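Local coordinates for protein fructose-bisphosphate aldolase (Slackia heliotrinireducens, PDB 4MOZ) that is an aldolase of the DeoC/LacD family, built on a closed eight-stranded TIM barrel, at residues Leu68-Ile71 and Ala72-Val76; Leu278-Ala281 and Val282-Thr285; Leu302-Asn306 and Gly307-Phe311. All blocks are in the same frame, centred on the assembly; numbering follows the deposited sequence.

Contact 1. Residues Leu68-Ile71 and Ala72-Val76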
ATOM      1  N   LEU C  68      14.598 -18.070  28.808  1.00 26.94           N
ATOM      2  CA  LEU C  68      15.468 -17.495  27.779  1.00 27.28           C
ATOM      3  C   LEU C  68      16.316 -16.352  28.326  1.00 27.76           C
ATOM      4  O   LEU C  68      17.504 -16.246  28.018  1.00 28.19           O
ATOM      5  CB  LEU C  68      14.651 -17.020  26.572  1.00 25.67           C
ATOM      6  CG  LEU C  68      13.685 -18.031  25.934  1.00 26.16           C
ATOM      7  CD1 LEU C  68      12.796 -17.362  24.898  1.00 26.00           C
ATOM      8  CD2 LEU C  68      14.427 -19.207  25.320  1.00 26.20           C
ATOM      9  N   PHE C  69      15.706 -15.504  29.148  1.00 27.51           N
ATOM     10  CA  PHE C  69      16.403 -14.349  29.702  1.00 28.74           C
ATOM     11  C   PHE C  69      17.381 -14.738  30.809  1.00 29.70           C
ATOM     12  O   PHE C  69      18.422 -14.097  30.973  1.00 31.08           O
ATOM     13  CB  PHE C  69      15.403 -13.296  30.175  1.00 27.48           C
ATOM     14  CG  PHE C  69      14.690 -12.595  29.048  1.00 27.92           C
ATOM     15  CD1 PHE C  69      13.543 -13.151  28.473  1.00 25.34           C
ATOM     16  CD2 PHE C  69      15.168 -11.384  28.550  1.00 26.53           C
ATOM     17  CE1 PHE C  69      12.889 -12.513  27.430  1.00 26.02           C
ATOM     18  CE2 PHE C  69      14.516 -10.742  27.511  1.00 27.02           C
ATOM     19  CZ  PHE C  69      13.374 -11.304  26.950  1.00 27.93           C
ATOM     20  N   LYS C  70      17.048 -15.792  31.553  1.00 29.77           N
ATOM     21  CA  LYS C  70      17.940 -16.335  32.572  1.00 29.78           C
ATOM     22  C   LYS C  70      19.203 -16.905  31.928  1.00 27.57           C
ATOM     23  O   LYS C  70      20.304 -16.704  32.437  1.00 26.97           O
ATOM     24  CB  LYS C  70      17.239 -17.418  33.397  1.00 29.46           C
ATOM     25  CG  LYS C  70      16.152 -16.914  34.338  1.00 31.02           C
ATOM     26  CD  LYS C  70      15.586 -18.083  35.135  1.00 34.72           C
ATOM     27  CE  LYS C  70      14.317 -17.719  35.889  1.00 36.68           C
ATOM     28  NZ  LYS C  70      14.603 -16.979  37.143  1.00 42.47           N
ATOM     29  N   ILE C  71      19.027 -17.609  30.808  1.00 27.53           N
ATOM     30  CA  ILE C  71      20.140 -18.164  30.037  1.00 26.77           C
ATOM     31  C   ILE C  71      21.049 -17.053  29.511  1.00 26.71           C
ATOM     32  O   ILE C  71      22.266 -17.111  29.679  1.00 27.94           O
ATOM     33  CB  ILE C  71      19.649 -19.041  28.865  1.00 24.71           C
ATOM     34  CG1 ILE C  71      18.931 -20.286  29.392  1.00 25.22           C
ATOM     35  CG2 ILE C  71      20.818 -19.462  27.987  1.00 25.05           C
ATOM     36  CD1 ILE C  71      18.106 -21.016  28.352  1.00 25.64           C
ATOM     37  N   ALA C  72      20.452 -16.042  28.891  1.00 25.35           N
ATOM     38  CA  ALA C  72      21.200 -14.912  28.352  1.00 26.85           C
ATOM     39  C   ALA C  72      21.989 -14.182  29.437  1.00 28.75           C
ATOM     40  O   ALA C  72      23.086 -13.678  29.183  1.00 31.17           O
ATOM     41  CB  ALA C  72      20.260 -13.948  27.648  1.00 23.91           C
ATOM     42  N   ASP C  73      21.429 -14.142  30.644  1.00 29.33           N
ATOM     43  CA  ASP C  73      22.016 -13.402  31.759  1.00 31.81           C
ATOM     44  C   ASP C  73      23.103 -14.199  32.490  1.00 33.45           C
ATOM     45  O   ASP C  73      24.136 -13.644  32.866  1.00 34.17           O
ATOM     46  CB  ASP C  73      20.910 -12.975  32.729  1.00 32.63           C
ATOM     47  CG  ASP C  73      21.433 -12.199  33.923  1.00 36.01           C
ATOM     48  OD1 ASP C  73      22.077 -11.145  33.734  1.00 39.14           O
ATOM     49  OD2 ASP C  73      21.180 -12.641  35.058  1.00 35.75           O
ATOM     50  N   GLN C  74      22.869 -15.496  32.682  1.00 34.92           N
ATOM     51  CA  GLN C  74      23.787 -16.341  33.449  1.00 34.37           C
ATOM     52  C   GLN C  74      24.837 -17.012  32.575  1.00 33.76           C
ATOM     53  O   GLN C  74      25.921 -17.340  33.048  1.00 35.86           O
ATOM     54  CB  GLN C  74      23.020 -17.391  34.251  1.00 33.18           C
ATOM     55  CG  GLN C  74      22.266 -16.813  35.434  1.00 34.86           C
ATOM     56  CD  GLN C  74      21.196 -17.746  35.957  1.00 35.70           C
ATOM     57  OE1 GLN C  74      20.037 -17.357  36.087  1.00 37.96           O
ATOM     58  NE2 GLN C  74      21.577 -18.985  36.251  1.00 40.18           N
ATOM     59  N   GLY C  75      24.508 -17.223  31.305  1.00 30.92           N
ATOM     60  CA  GLY C  75      25.466 -17.773  30.358  1.00 30.39           C
ATOM     61  C   GLY C  75      26.323 -16.680  29.754  1.00 29.65           C
ATOM     62  O   GLY C  75      26.287 -15.530  30.191  1.00 30.67           O
ATOM     63  N   VAL C  76      27.108 -17.044  28.749  1.00 31.86           N
ATOM     64  CA  VAL C  76      27.913 -16.071  28.023  1.00 32.29           C
ATOM     65  C   VAL C  76      27.451 -16.090  26.577  1.00 31.30           C
ATOM     66  O   VAL C  76      27.519 -17.125  25.907  1.00 32.20           O
ATOM     67  CB  VAL C  76      29.438 -16.351  28.135  1.00 32.43           C
ATOM     68  CG1 VAL C  76      30.238 -15.332  27.330  1.00 29.95           C
ATOM     69  CG2 VAL C  76      29.889 -16.327  29.589  1.00 29.08           C
TER

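Contact 2. Residues Leu278-Ala281 and Val282-Thr285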
ATOM      1  N   LEU C 278      18.275 -25.114  32.788  1.00 33.07           N
ATOM      2  CA  LEU C 278      19.002 -23.854  32.956  1.00 33.24           C
ATOM      3  C   LEU C 278      20.516 -24.055  33.113  1.00 34.55           C
ATOM      4  O   LEU C 278      21.299 -23.424  32.402  1.00 33.40           O
ATOM      5  CB  LEU C 278      18.416 -23.030  34.116  1.00 31.49           C
ATOM      6  CG  LEU C 278      19.031 -21.658  34.441  1.00 34.12           C
ATOM      7  CD1 LEU C 278      19.013 -20.717  33.240  1.00 33.13           C
ATOM      8  CD2 LEU C 278      18.332 -21.018  35.635  1.00 35.06           C
ATOM      9  N   ASP C 279      20.921 -24.949  34.015  1.00 36.37           N
ATOM     10  CA  ASP C 279      22.346 -25.200  34.266  1.00 37.93           C
ATOM     11  C   ASP C 279      23.094 -25.675  33.014  1.00 33.15           C
ATOM     12  O   ASP C 279      24.143 -25.124  32.671  1.00 30.91           O
ATOM     13  CB  ASP C 279      22.541 -26.190  35.423  1.00 40.93           C
ATOM     14  CG  ASP C 279      22.177 -25.593  36.782  1.00 44.43           C
ATOM     15  OD1 ASP C 279      22.195 -24.350  36.941  1.00 42.25           O
ATOM     16  OD2 ASP C 279      21.871 -26.380  37.704  1.00 52.57           O
ATOM     17  N   GLU C 280      22.540 -26.679  32.337  1.00 31.22           N
ATOM     18  CA  GLU C 280      23.151 -27.254  31.137  1.00 31.84           C
ATOM     19  C   GLU C 280      23.170 -26.259  29.978  1.00 33.00           C
ATOM     20  O   GLU C 280      24.151 -26.179  29.238  1.00 34.27           O
ATOM     21  CB  GLU C 280      22.425 -28.539  30.727  1.00 33.54           C
ATOM     22  CG  GLU C 280      23.121 -29.327  29.626  1.00 36.81           C
ATOM     23  CD  GLU C 280      22.427 -30.635  29.308  1.00 43.28           C
ATOM     24  OE1 GLU C 280      22.066 -31.372  30.247  1.00 50.46           O
ATOM     25  OE2 GLU C 280      22.245 -30.938  28.115  1.00 43.10           O
ATOM     26  N   ALA C 281      22.077 -25.509  29.837  1.00 33.78           N
ATOM     27  CA  ALA C 281      21.937 -24.478  28.815  1.00 31.31           C
ATOM     28  C   ALA C 281      23.021 -23.425  28.970  1.00 29.83           C
ATOM     29  O   ALA C 281      23.708 -23.089  28.000  1.00 30.35           O
ATOM     30  CB  ALA C 281      20.559 -23.837  28.900  1.00 29.81           C
ATOM     31  N   VAL C 282      23.164 -22.918  30.195  1.00 28.46           N
ATOM     32  CA  VAL C 282      24.215 -21.967  30.548  1.00 29.72           C
ATOM     33  C   VAL C 282      25.600 -22.522  30.180  1.00 29.22           C
ATOM     34  O   VAL C 282      26.405 -21.832  29.547  1.00 28.21           O
ATOM     35  CB  VAL C 282      24.132 -21.573  32.043  1.00 29.35           C
ATOM     36  CG1 VAL C 282      25.412 -20.910  32.524  1.00 30.02           C
ATOM     37  CG2 VAL C 282      22.949 -20.649  32.283  1.00 30.11           C
ATOM     38  N   ARG C 283      25.858 -23.776  30.543  1.00 29.33           N
ATOM     39  CA  ARG C 283      27.136 -24.420  30.219  1.00 31.12           C
ATOM     40  C   ARG C 283      27.390 -24.538  28.714  1.00 30.74           C
ATOM     41  O   ARG C 283      28.534 -24.422  28.273  1.00 30.89           O
ATOM     42  CB  ARG C 283      27.260 -25.796  30.887  1.00 31.27           C
ATOM     43  CG  ARG C 283      27.432 -25.742  32.401  1.00 33.72           C
ATOM     44  CD  ARG C 283      27.980 -27.046  32.968  1.00 33.47           C
ATOM     45  NE  ARG C 283      27.225 -28.219  32.528  1.00 34.30           N
ATOM     46  CZ  ARG C 283      26.172 -28.726  33.165  1.00 33.55           C
ATOM     47  NH1 ARG C 283      25.728 -28.167  34.286  1.00 33.35           N
ATOM     48  NH2 ARG C 283      25.560 -29.798  32.679  1.00 32.53           N
ATOM     49  N   LEU C 284      26.333 -24.763  27.933  1.00 30.22           N
ATOM     50  CA  LEU C 284      26.476 -24.847  26.480  1.00 28.44           C
ATOM     51  C   LEU C 284      26.808 -23.491  25.858  1.00 28.57           C
ATOM     52  O   LEU C 284      27.640 -23.416  24.954  1.00 29.68           O
ATOM     53  CB  LEU C 284      25.254 -25.491  25.812  1.00 28.11           C
ATOM     54  CG  LEU C 284      25.326 -25.665  24.286  1.00 28.85           C
ATOM     55  CD1 LEU C 284      26.520 -26.503  23.848  1.00 28.51           C
ATOM     56  CD2 LEU C 284      24.035 -26.256  23.741  1.00 31.00           C
ATOM     57  N   THR C 285      26.177 -22.424  26.346  1.00 27.39           N
ATOM     58  CA  THR C 285      26.487 -21.079  25.850  1.00 27.68           C
ATOM     59  C   THR C 285      27.960 -20.781  26.110  1.00 28.83           C
ATOM     60  O   THR C 285      28.640 -20.184  25.272  1.00 28.30           O
ATOM     61  CB  THR C 285      25.625 -19.962  26.488  1.00 28.86           C
ATOM     62  OG1 THR C 285      25.922 -19.845  27.887  1.00 32.74           O
ATOM     63  CG2 THR C 285      24.135 -20.229  26.304  1.00 28.40           C
TER

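Contact 3. Residues Leu302-Asn306 and Gly307-Phe311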
ATOM      1  N   LEU C 302      34.407 -28.724  25.228  1.00 33.55           N
ATOM      2  CA  LEU C 302      33.598 -29.835  25.715  1.00 34.28           C
ATOM      3  C   LEU C 302      33.705 -29.989  27.235  1.00 37.02           C
ATOM      4  O   LEU C 302      32.720 -30.328  27.902  1.00 38.16           O
ATOM      5  CB  LEU C 302      33.991 -31.132  25.002  1.00 34.12           C
ATOM      6  CG  LEU C 302      33.148 -32.383  25.268  1.00 36.82           C
ATOM      7  CD1 LEU C 302      31.669 -32.137  25.002  1.00 34.23           C
ATOM      8  CD2 LEU C 302      33.661 -33.552  24.441  1.00 38.89           C
ATOM      9  N   ALA C 303      34.899 -29.722  27.770  1.00 37.28           N
ATOM     10  CA  ALA C 303      35.135 -29.713  29.215  1.00 37.21           C
ATOM     11  C   ALA C 303      34.315 -28.630  29.913  1.00 38.32           C
ATOM     12  O   ALA C 303      33.835 -28.833  31.034  1.00 39.93           O
ATOM     13  CB  ALA C 303      36.615 -29.536  29.519  1.00 33.36           C
ATOM     14  N   VAL C 304      34.163 -27.483  29.246  1.00 35.43           N
ATOM     15  CA  VAL C 304      33.309 -26.405  29.740  1.00 35.79           C
ATOM     16  C   VAL C 304      31.841 -26.844  29.721  1.00 35.32           C
ATOM     17  O   VAL C 304      31.118 -26.653  30.702  1.00 35.99           O
ATOM     18  CB  VAL C 304      33.494 -25.096  28.937  1.00 34.07           C
ATOM     19  CG1 VAL C 304      32.465 -24.055  29.355  1.00 31.90           C
ATOM     20  CG2 VAL C 304      34.900 -24.546  29.121  1.00 33.01           C
ATOM     21  N   PHE C 305      31.410 -27.444  28.613  1.00 33.43           N
ATOM     22  CA  PHE C 305      30.049 -27.960  28.509  1.00 34.79           C
ATOM     23  C   PHE C 305      29.746 -28.970  29.617  1.00 39.52           C
ATOM     24  O   PHE C 305      28.663 -28.937  30.216  1.00 40.07           O
ATOM     25  CB  PHE C 305      29.791 -28.600  27.139  1.00 32.74           C
ATOM     26  CG  PHE C 305      28.501 -29.376  27.072  1.00 33.92           C
ATOM     27  CD1 PHE C 305      27.276 -28.714  26.991  1.00 32.86           C
ATOM     28  CD2 PHE C 305      28.506 -30.767  27.112  1.00 33.35           C
ATOM     29  CE1 PHE C 305      26.085 -29.428  26.944  1.00 35.83           C
ATOM     30  CE2 PHE C 305      27.318 -31.486  27.066  1.00 34.80           C
ATOM     31  CZ  PHE C 305      26.107 -30.816  26.981  1.00 33.91           C
ATOM     32  N   ASN C 306      30.705 -29.858  29.878  1.00 39.82           N
ATOM     33  CA  ASN C 306      30.543 -30.915  30.874  1.00 38.73           C
ATOM     34  C   ASN C 306      30.721 -30.447  32.322  1.00 40.97           C
ATOM     35  O   ASN C 306      30.576 -31.234  33.254  1.00 41.44           O
ATOM     36  CB  ASN C 306      31.478 -32.090  30.561  1.00 36.62           C
ATOM     37  CG  ASN C 306      30.991 -32.929  29.393  1.00 37.26           C
ATOM     38  OD1 ASN C 306      29.799 -33.216  29.274  1.00 36.26           O
ATOM     39  ND2 ASN C 306      31.913 -33.335  28.528  1.00 36.08           N
ATOM     40  N   GLY C 307      31.032 -29.166  32.506  1.00 43.72           N
ATOM     41  CA  GLY C 307      31.136 -28.579  33.842  1.00 43.37           C
ATOM     42  C   GLY C 307      32.462 -28.825  34.533  1.00 44.89           C
ATOM     43  O   GLY C 307      32.615 -28.510  35.714  1.00 43.11           O
ATOM     44  N   GLU C 308      33.419 -29.383  33.793  1.00 46.15           N
ATOM     45  CA  GLU C 308      34.757 -29.652  34.312  1.00 44.63           C
ATOM     46  C   GLU C 308      35.551 -28.361  34.513  1.00 46.10           C
ATOM     47  O   GLU C 308      36.389 -28.277  35.407  1.00 46.24           O
ATOM     48  CB  GLU C 308      35.509 -30.612  33.384  1.00 45.71           C
ATOM     49  CG  GLU C 308      34.935 -32.023  33.370  1.00 48.30           C
ATOM     50  CD  GLU C 308      35.304 -32.818  32.127  1.00 55.22           C
ATOM     51  OE1 GLU C 308      36.348 -32.526  31.500  1.00 60.47           O
ATOM     52  OE2 GLU C 308      34.546 -33.751  31.777  1.00 56.04           O
ATOM     53  N   GLU C 309      35.279 -27.364  33.675  1.00 48.41           N
ATOM     54  CA  GLU C 309      35.898 -26.044  33.789  1.00 48.56           C
ATOM     55  C   GLU C 309      34.820 -24.983  33.636  1.00 45.90           C
ATOM     56  O   GLU C 309      33.837 -25.196  32.930  1.00 45.99           O
ATOM     57  CB  GLU C 309      36.935 -25.832  32.687  1.00 51.93           C
ATOM     58  CG  GLU C 309      38.075 -26.839  32.648  1.00 59.96           C
ATOM     59  CD  GLU C 309      38.936 -26.710  31.398  1.00 64.53           C
ATOM     60  OE1 GLU C 309      38.733 -25.755  30.613  1.00 58.29           O
ATOM     61  OE2 GLU C 309      39.821 -27.570  31.198  1.00 69.43           O
ATOM     62  N   ASP C 310      35.006 -23.842  34.289  1.00 44.76           N
ATOM     63  CA  ASP C 310      34.127 -22.697  34.077  1.00 45.01           C
ATOM     64  C   ASP C 310      34.622 -21.902  32.863  1.00 44.47           C
ATOM     65  O   ASP C 310      35.712 -22.159  32.354  1.00 45.17           O
ATOM     66  CB  ASP C 310      34.078 -21.823  35.336  1.00 45.06           C
ATOM     67  CG  ASP C 310      32.869 -20.889  35.365  1.00 46.57           C
ATOM     68  OD1 ASP C 310      31.997 -20.985  34.476  1.00 45.60           O
ATOM     69  OD2 ASP C 310      32.791 -20.051  36.287  1.00 52.45           O
ATOM     70  N   PHE C 311      33.809 -20.965  32.377  1.00 43.26           N
ATOM     71  CA  PHE C 311      34.249 -20.027  31.342  1.00 39.13           C
ATOM     72  C   PHE C 311      33.689 -18.627  31.564  1.00 38.89           C
ATOM     73  O   PHE C 311      32.494 -18.452  31.812  1.00 43.09           O
ATOM     74  CB  PHE C 311      33.905 -20.521  29.927  1.00 36.22           C
ATOM     75  CG  PHE C 311      34.289 -19.554  28.840  1.00 37.92           C
ATOM     76  CD1 PHE C 311      35.606 -19.462  28.403  1.00 36.97           C
ATOM     77  CD2 PHE C 311      33.341 -18.716  28.266  1.00 39.08           C
ATOM     78  CE1 PHE C 311      35.970 -18.559  27.413  1.00 35.80           C
ATOM     79  CE2 PHE C 311      33.698 -17.810  27.278  1.00 39.96           C
ATOM     80  CZ  PHE C 311      35.016 -17.732  26.850  1.00 37.30           C
TER
HETATM   81  O   HOH W   1      31.002 -24.944  32.795  1.00 39.19           O
HETATM   82  O   HOH W   2      34.726 -33.227  28.912  1.00 45.56           O

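Contact 1. Residues Leu68-Ile71 and Ala72-Val76
Ala72 N donates to Leu68 O at 3.1 Å, nearly straight at 164°, and opens the run of i to i+4 bonds that joins 68-71 to 72-76 as the last turns of one alpha-helix. This helix, 66-74, lies between the first and second strands of the TIM barrel, 37-41 and 79-82. Asp73 N is shared: its main bond goes to Phe69 O at 3.0 Å, bent to 136°, with a weak second one to Lys70 O. Gln74 N then reaches Lys70 O at 2.8 Å, and Gly75 N reaches Ile71 O at the same 2.8 Å. Gly75 already departs from helical angles, yet its N-H still completes the final turn before the chain runs on through Val76.

Leu68, Phe69 and Ala72 rest on Met80 of strand 79-82, Phe69 also stacking on Tyr90, while Ile71 packs against Ala281 and Thr285 of helix 278-294. Lys70 and Gln74, one turn apart and more exposed, run along the edge of the interface with helix 278-294, where they touch Leu278 and Val282. The Gln74 side chain starts beside its own backbone N (chi1 -72°) and therefore folds back over the preceding turn, its CG 3.6 Å from Lys70 O. From there the chain runs on extended and brings the amide alongside the root of the lysine, with Gln74 OE1 3.9 Å from Lys70 CB.

Contact 2. Residues Leu278-Ala281 and Val282-Thr285
Helix 278-294 is the long helix after strand 266-269, the eighth of the TIM barrel, and the short helix 271-274; 278-285 form its first two turns. Val282 N bonds to Leu278 O at 2.9 Å, almost straight at 170°, and the same i to i+4 pattern continues from Arg283, Leu284 and Thr285 to Asp279, Glu280 and Ala281. On the side facing helix 66-74, Leu278 and Val282 lie side by side and point the same way, with Leu278 CD1 4.1 Å from Val282 CG2. Thr285 OG1 donates to Val282 O at 2.6 Å, which chi1 of 66° permits by setting the hydroxyl between its own N and carbonyl carbon; it also pairs with Val76 N.

Arg283 bends at chi3 and doubles back along the helix, laying one guanidinium face over the backbone of the previous turn, Glu280 CA standing 3.8 Å from NH2 of Arg283. Its carboxylate neighbour is not a salt-bridge partner: Glu280 OE1 remains 4.5 Å from Arg283 NH2, the two planes 37° apart. Glu280 instead pairs with Arg276, and Arg283 NE bonds to Phe305 O. Between Glu280 and Arg283 the attraction is thus probably no more than a diffuse electrostatic one.

Contact 3. Residues Leu302-Asn306 and Gly307-Phe311
Val304 and Phe311 meet at an oblique angle where the chain doubles back after helix 298-305, a C-terminal Schellman motif with Gly307 at its positive-phi position. The branch that touches is CG1 of Val304, 3.9 Å from Phe311 CB; the phenylalanine ring leads away from it, edge-to-face with Tyr296 and against helix 278-294. Chi1 of 177° in Phe311, which sets CG opposite its own N, gives the ring this course. Beneath the valine, Val304 CA sends a C-H contact to Glu309 O at 3.5 Å, so both the CA and the methyls of Val304 touch the returning chain, although the side chain sets out away from it.

On the other flank the two glutamates come up to the Ala303 methyl. Glu308 turns back along the helix end in an extended chain, its OE1 3.6 Å from Ala303 CB, while the carboxylate carbon of Glu309 sits farther off the same methyl and its OE1 forms a salt bridge to Arg300.

The backbone explains how these groups are brought together. Gly307, with phi of 82°, donates to Val304 O from well above that carbonyl's plane, and Glu308 N closes the cap on Ala303 O at 2.8 Å, close to the line of its C=O although bent to 132° at the hydrogen. Glu309 N adds a weak bond to the same oxygen. Two waters complete the turn. One donates to both Val304 O and Glu309 O; the other links the side chains of Asn306 and Glu308, accepting from Asn306 ND2 at 2.8 Å and donating to Glu308 OE2 at 2.9 Å.

Overall arrangement
The three contacts come in series along the chain and lie on the same side of its centre, each within or at the end of a helix outside the barrel strands. Contact 1, at the end of helix 66-74, and contact 2, at the start of helix 278-294, have centres about 8 Å apart. Lys70 CB packs on Leu278 CD1 there, so a helix between the first two strands packs beside one that follows the eighth. Contact 3 ends the next helix, 298-305, with its centre about 10 Å from contact 2 and 16 Å from contact 1; Arg283 of contact 2 hydrogen-bonds to its last turn. Helix 278-294 thus lies between helices 66-74 and 298-305 and packs on both, while Val76 and Phe311 also touch directly.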